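Local structure of beta-galactosidase (Bacillus circulans subsp. alkalophilus, 3TTY) at residues Lys398-Tyr403 against Lys454-Pro459; Gly479-Thr484 against Asn579-Tyr584. The protein hydrolyses terminal beta-D-galactose residues from beta-galactosides, using a TIM-barrel glycoside hydrolase domain that binds galactose in its pocket. All blocks are in the same frame, centred on the assembly; numbering follows the deposited sequence.

Contacts 1 and 2 lie in one mixed beta-sheet of the trimerisation domain, apart from the eight-stranded barrel that forms a separate sheet of the chain. Their centres are 10 Å apart. In sheet order the four strands run 399-402, 455-458, 481-485 and 580-585, all parallel, so the inner strands of the two contacts are neighbours: Val456 N lies 2.7 Å from Thr481 O, a probable hydrogen bond, and Ile457 CG2 packs against Val483 CB. Along the chain contact 1 closes before contact 2 opens. Together they supply four of the five parallel strands, the fifth being 441-444 beyond 399-402, from pieces separated by 50 and 94 residues, and no other subunit touches either pair.

Contact 1: residues Lys398-Tyr403 against Lys454-Pro459; sequences KVAVMY and KVVIAP
Strands 399-402 and 455-458 run parallel, their axes 4.7 Å apart at closest approach and inclined by 18°, with Val399, Ala400 and Val401 in register with Val455, Val456 and Ile457. Lys398 O opens the pairing by accepting two backbone donors, Lys454 N at 2.8 Å and Val455 N at 3.1 Å. Further along, Ala400 binds both ways, its N to Val455 O and its O to Ile457 N, and Met402 N reaches Ile457 O. Val399 and Val455 stand side by side and point the same way, Val399 CG2 lying 4.1 Å from Val455 CB. Val399 CG2 gets there by standing beside its own backbone N, while CG1 lies anti to that N (chi1 177°). This face, with Val401 and Ile457, is covered by helix 423-435, whose Leu434, Tyr430 and Tyr431 touch it; the helix forms one layer over the parallel strands, consistent with the alpha/beta fold of the class I glutamine amidotransferase-like clan to which the domain's family belongs. On the face of Ala400 and Val456 the extended Met402 chain slants over Val456: its CE meets Val456 CG1 at 3.8 Å and its SD lies 4.0 Å from Ala458 CB. Beyond the last strand bond a water takes over, donating to Met402 O at 2.8 Å and to Pro459 O at 2.9 Å. The amine of Lys454 turns elsewhere, to Gln605 OE1.

Contact 2: residues Gly479-Thr484 against Asn579-Tyr584; sequences GGTFVT and NGQSYY
Phe482 O takes a hydrogen bond from Tyr583 N at 2.9 Å and a CH contact from Ser582 CA at 3.2 Å. Both are part of a parallel pairing in the mixed sheet, where strand 580-584 is the last of the parallel run before antiparallel strand 570-577; the axes of 481-484 and 580-584 diverge by only 12°. The other bonds, Gln581 N to Gly480 O, Phe482 N to Gln581 O and Thr484 N to Tyr583 O, span 3.0 to 3.2 Å. Gly479, with positive phi (125°), ends the preceding helix in a Schellman motif, and its CA packs 3.6 Å from Gly580 N. The Tyr583 ring turns an edge toward Phe482 O and Thr481 OG1, while its hydroxyl is held by Glu604 and Arg574. Val483 CG2 rests 4.2 Å from Tyr583 CB. On the opposite face Met510 of helix 507-510 touches Phe482, Thr484, Ser582 and Tyr584. With OG1 anti to the backbone N (chi1 -168°), Thr484 bonds Ala458 O and Ser488 OG and presents its methyl to the tyrosine: Thr484 CG2 approaches Tyr584 CD1 obliquely at 4.2 Å.

Contact 1: residues Lys398-Tyr403 against Lys454-Pro459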
loop_
_atom_site.group_PDB
_atom_site.type_symbol
_atom_site.label_atom_id
_atom_site.label_comp_id
_atom_site.label_asym_id
_atom_site.label_seq_id
_atom_site.Cartn_x
_atom_site.Cartn_y
_atom_site.Cartn_z
ATOM N N LYS A 398 32.364 -26.036 15.534
ATOM C CA LYS A 398 33.493 -26.065 14.607
ATOM C C LYS A 398 33.056 -25.419 13.312
ATOM O O LYS A 398 33.850 -25.265 12.389
ATOM C CB LYS A 398 33.949 -27.502 14.305
ATOM C CG LYS A 398 34.445 -28.292 15.500
ATOM C CD LYS A 398 35.573 -27.590 16.213
ATOM C CE LYS A 398 36.054 -28.428 17.393
ATOM N NZ LYS A 398 36.426 -29.827 16.980
ATOM N N VAL A 399 31.779 -25.062 13.238
ATOM C CA VAL A 399 31.252 -24.405 12.055
ATOM C C VAL A 399 30.710 -23.024 12.443
ATOM O O VAL A 399 29.987 -22.893 13.434
ATOM C CB VAL A 399 30.140 -25.259 11.402
ATOM C CG1 VAL A 399 29.538 -24.548 10.194
ATOM C CG2 VAL A 399 30.680 -26.640 11.023
ATOM N N ALA A 400 31.066 -21.997 11.671
ATOM C CA ALA A 400 30.595 -20.634 11.926
ATOM C C ALA A 400 29.882 -20.058 10.709
ATOM O O ALA A 400 30.236 -20.370 9.571
ATOM C CB ALA A 400 31.737 -19.739 12.323
ATOM N N VAL A 401 28.877 -19.225 10.960
ATOM C CA VAL A 401 28.215 -18.478 9.902
ATOM C C VAL A 401 28.125 -16.988 10.245
ATOM O O VAL A 401 27.655 -16.588 11.321
ATOM C CB VAL A 401 26.838 -19.065 9.527
ATOM C CG1 VAL A 401 26.187 -19.686 10.727
ATOM C CG2 VAL A 401 25.958 -18.001 8.887
ATOM N N MET A 402 28.611 -16.187 9.306
ATOM C CA MET A 402 28.826 -14.770 9.502
ATOM C C MET A 402 27.585 -13.986 9.138
ATOM O O MET A 402 26.868 -14.330 8.199
ATOM C CB MET A 402 29.982 -14.289 8.619
ATOM C CG MET A 402 31.358 -14.687 9.095
ATOM S SD MET A 402 32.617 -14.217 7.898
ATOM C CE MET A 402 34.099 -14.448 8.870
ATOM N N TYR A 403 27.359 -12.921 9.893
ATOM C CA TYR A 403 26.261 -12.005 9.674
ATOM C C TYR A 403 26.814 -10.628 10.038
ATOM O O TYR A 403 27.594 -10.499 10.978
ATOM C CB TYR A 403 25.066 -12.370 10.581
ATOM C CG TYR A 403 24.033 -11.271 10.651
ATOM C CD1 TYR A 403 23.173 -11.029 9.582
ATOM C CD2 TYR A 403 23.939 -10.451 11.766
ATOM C CE1 TYR A 403 22.245 -10.011 9.627
ATOM C CE2 TYR A 403 23.004 -9.426 11.821
ATOM C CZ TYR A 403 22.164 -9.214 10.744
ATOM O OH TYR A 403 21.242 -8.201 10.785
ATOM N N LYS A 454 36.521 -24.740 11.788
ATOM C CA LYS A 454 37.000 -25.555 10.690
ATOM C C LYS A 454 36.246 -25.210 9.416
ATOM O O LYS A 454 36.780 -25.347 8.317
ATOM C CB LYS A 454 36.885 -27.042 11.037
ATOM C CG LYS A 454 37.949 -27.467 12.044
ATOM C CD LYS A 454 37.841 -28.930 12.409
ATOM C CE LYS A 454 39.225 -29.576 12.540
ATOM N NZ LYS A 454 39.880 -29.828 11.205
ATOM N N VAL A 455 35.016 -24.725 9.562
ATOM C CA VAL A 455 34.234 -24.301 8.401
ATOM C C VAL A 455 33.603 -22.938 8.653
ATOM O O VAL A 455 32.867 -22.768 9.624
ATOM C CB VAL A 455 33.106 -25.310 8.061
ATOM C CG1 VAL A 455 32.293 -24.803 6.883
ATOM C CG2 VAL A 455 33.683 -26.682 7.745
ATOM N N VAL A 456 33.885 -21.970 7.789
ATOM C CA VAL A 456 33.333 -20.621 7.945
ATOM C C VAL A 456 32.501 -20.264 6.719
ATOM O O VAL A 456 33.002 -20.270 5.592
ATOM C CB VAL A 456 34.443 -19.553 8.172
ATOM C CG1 VAL A 456 33.858 -18.139 8.130
ATOM C CG2 VAL A 456 35.156 -19.796 9.487
ATOM N N ILE A 457 31.225 -19.964 6.937
ATOM C CA ILE A 457 30.315 -19.688 5.832
ATOM C C ILE A 457 29.836 -18.233 5.854
ATOM O O ILE A 457 29.353 -17.735 6.876
ATOM C CB ILE A 457 29.118 -20.667 5.848
ATOM C CG1 ILE A 457 29.620 -22.106 5.985
ATOM C CG2 ILE A 457 28.272 -20.528 4.592
ATOM C CD1 ILE A 457 28.516 -23.133 6.078
ATOM N N ALA A 458 29.984 -17.556 4.721
ATOM C CA ALA A 458 29.616 -16.142 4.610
ATOM C C ALA A 458 28.679 -15.921 3.428
ATOM O O ALA A 458 29.123 -15.592 2.327
ATOM C CB ALA A 458 30.864 -15.275 4.468
ATOM N N PRO A 459 27.374 -16.119 3.652
ATOM C CA PRO A 459 26.376 -15.911 2.602
ATOM C C PRO A 459 26.310 -14.436 2.204
ATOM O O PRO A 459 26.150 -13.577 3.065
ATOM C CB PRO A 459 25.069 -16.345 3.278
ATOM C CG PRO A 459 25.498 -17.247 4.409
ATOM C CD PRO A 459 26.775 -16.638 4.893
HETATM O O HOH W 1 26.886 -12.897 5.742
#

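Contact 2: residues Gly479-Thr484 against Asn579-Tyr584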
loop_
_atom_site.group_PDB
_atom_site.type_symbol
_atom_site.label_atom_id
_atom_site.label_comp_id
_atom_site.label_asym_id
_atom_site.label_seq_id
_atom_site.Cartn_x
_atom_site.Cartn_y
_atom_site.Cartn_z
ATOM N N GLY A 479 44.287 -24.108 6.873
ATOM C CA GLY A 479 43.582 -25.371 6.766
ATOM C C GLY A 479 42.064 -25.324 6.863
ATOM O O GLY A 479 41.407 -26.360 6.740
ATOM N N GLY A 480 41.505 -24.135 7.069
ATOM C CA GLY A 480 40.069 -23.992 7.233
ATOM C C GLY A 480 39.345 -24.067 5.910
ATOM O O GLY A 480 39.972 -23.937 4.865
ATOM N N THR A 481 38.036 -24.306 5.934
ATOM C CA THR A 481 37.264 -24.098 4.715
ATOM C C THR A 481 36.346 -22.876 4.809
ATOM O O THR A 481 35.736 -22.582 5.856
ATOM C CB THR A 481 36.541 -25.376 4.154
ATOM O OG1 THR A 481 35.123 -25.222 4.202
ATOM C CG2 THR A 481 36.948 -26.600 4.875
ATOM N N PHE A 482 36.304 -22.133 3.713
ATOM C CA PHE A 482 35.535 -20.906 3.678
ATOM C C PHE A 482 34.517 -21.030 2.569
ATOM O O PHE A 482 34.828 -21.546 1.495
ATOM C CB PHE A 482 36.461 -19.711 3.438
ATOM C CG PHE A 482 35.751 -18.385 3.377
ATOM C CD1 PHE A 482 35.290 -17.779 4.526
ATOM C CD2 PHE A 482 35.557 -17.745 2.162
ATOM C CE1 PHE A 482 34.636 -16.554 4.460
ATOM C CE2 PHE A 482 34.915 -16.530 2.091
ATOM C CZ PHE A 482 34.450 -15.930 3.237
ATOM N N VAL A 483 33.294 -20.574 2.830
ATOM C CA VAL A 483 32.246 -20.611 1.815
ATOM C C VAL A 483 31.665 -19.222 1.572
ATOM O O VAL A 483 31.316 -18.519 2.514
ATOM C CB VAL A 483 31.096 -21.555 2.233
ATOM C CG1 VAL A 483 30.014 -21.601 1.138
ATOM C CG2 VAL A 483 31.635 -22.945 2.541
ATOM N N THR A 484 31.556 -18.810 0.315
ATOM C CA THR A 484 30.835 -17.570 0.035
ATOM C C THR A 484 30.022 -17.699 -1.252
ATOM O O THR A 484 30.000 -18.773 -1.857
ATOM C CB THR A 484 31.737 -16.291 0.116
ATOM O OG1 THR A 484 30.914 -15.117 0.101
ATOM C CG2 THR A 484 32.741 -16.234 -1.010
ATOM N N ASN A 579 46.683 -25.113 2.993
ATOM C CA ASN A 579 46.118 -26.371 3.480
ATOM C C ASN A 579 44.582 -26.417 3.503
ATOM O O ASN A 579 44.002 -27.465 3.765
ATOM C CB ASN A 579 46.690 -26.711 4.855
ATOM C CG ASN A 579 48.201 -26.900 4.819
ATOM O OD1 ASN A 579 48.952 -26.188 5.496
ATOM N ND2 ASN A 579 48.654 -27.862 4.021
ATOM N N GLY A 580 43.940 -25.288 3.209
ATOM C CA GLY A 580 42.485 -25.182 3.222
ATOM C C GLY A 580 41.812 -25.193 1.858
ATOM O O GLY A 580 42.440 -25.514 0.848
ATOM N N GLN A 581 40.533 -24.829 1.835
ATOM C CA GLN A 581 39.671 -24.953 0.658
ATOM C C GLN A 581 38.668 -23.827 0.710
ATOM O O GLN A 581 38.219 -23.452 1.792
ATOM C CB GLN A 581 38.810 -26.220 0.742
ATOM C CG GLN A 581 39.521 -27.526 0.803
ATOM C CD GLN A 581 40.173 -27.797 2.127
ATOM O OE1 GLN A 581 41.352 -28.110 2.173
ATOM N NE2 GLN A 581 39.413 -27.704 3.210
ATOM N N SER A 582 38.257 -23.332 -0.450
ATOM C CA SER A 582 37.178 -22.356 -0.505
ATOM C C SER A 582 36.153 -22.753 -1.564
ATOM O O SER A 582 36.504 -23.224 -2.649
ATOM C CB SER A 582 37.706 -20.942 -0.760
ATOM O OG SER A 582 38.235 -20.829 -2.069
ATOM N N TYR A 583 34.880 -22.569 -1.224
ATOM C CA TYR A 583 33.773 -22.965 -2.082
ATOM C C TYR A 583 32.936 -21.753 -2.460
ATOM O O TYR A 583 32.469 -21.014 -1.598
ATOM C CB TYR A 583 32.892 -23.991 -1.357
ATOM C CG TYR A 583 33.558 -25.332 -1.110
ATOM C CD1 TYR A 583 33.419 -26.373 -2.022
ATOM C CD2 TYR A 583 34.317 -25.557 0.032
ATOM C CE1 TYR A 583 34.011 -27.599 -1.806
ATOM C CE2 TYR A 583 34.924 -26.777 0.248
ATOM C CZ TYR A 583 34.765 -27.795 -0.679
ATOM O OH TYR A 583 35.357 -29.017 -0.470
ATOM N N TYR A 584 32.741 -21.552 -3.753
ATOM C CA TYR A 584 31.915 -20.459 -4.229
ATOM C C TYR A 584 30.606 -21.011 -4.772
ATOM O O TYR A 584 30.609 -21.872 -5.649
ATOM C CB TYR A 584 32.645 -19.702 -5.326
ATOM C CG TYR A 584 32.054 -18.359 -5.672
ATOM C CD1 TYR A 584 32.503 -17.204 -5.045
ATOM C CD2 TYR A 584 31.068 -18.235 -6.645
ATOM C CE1 TYR A 584 31.976 -15.966 -5.365
ATOM C CE2 TYR A 584 30.525 -16.986 -6.972
ATOM C CZ TYR A 584 30.992 -15.860 -6.329
ATOM O OH TYR A 584 30.486 -14.618 -6.632
#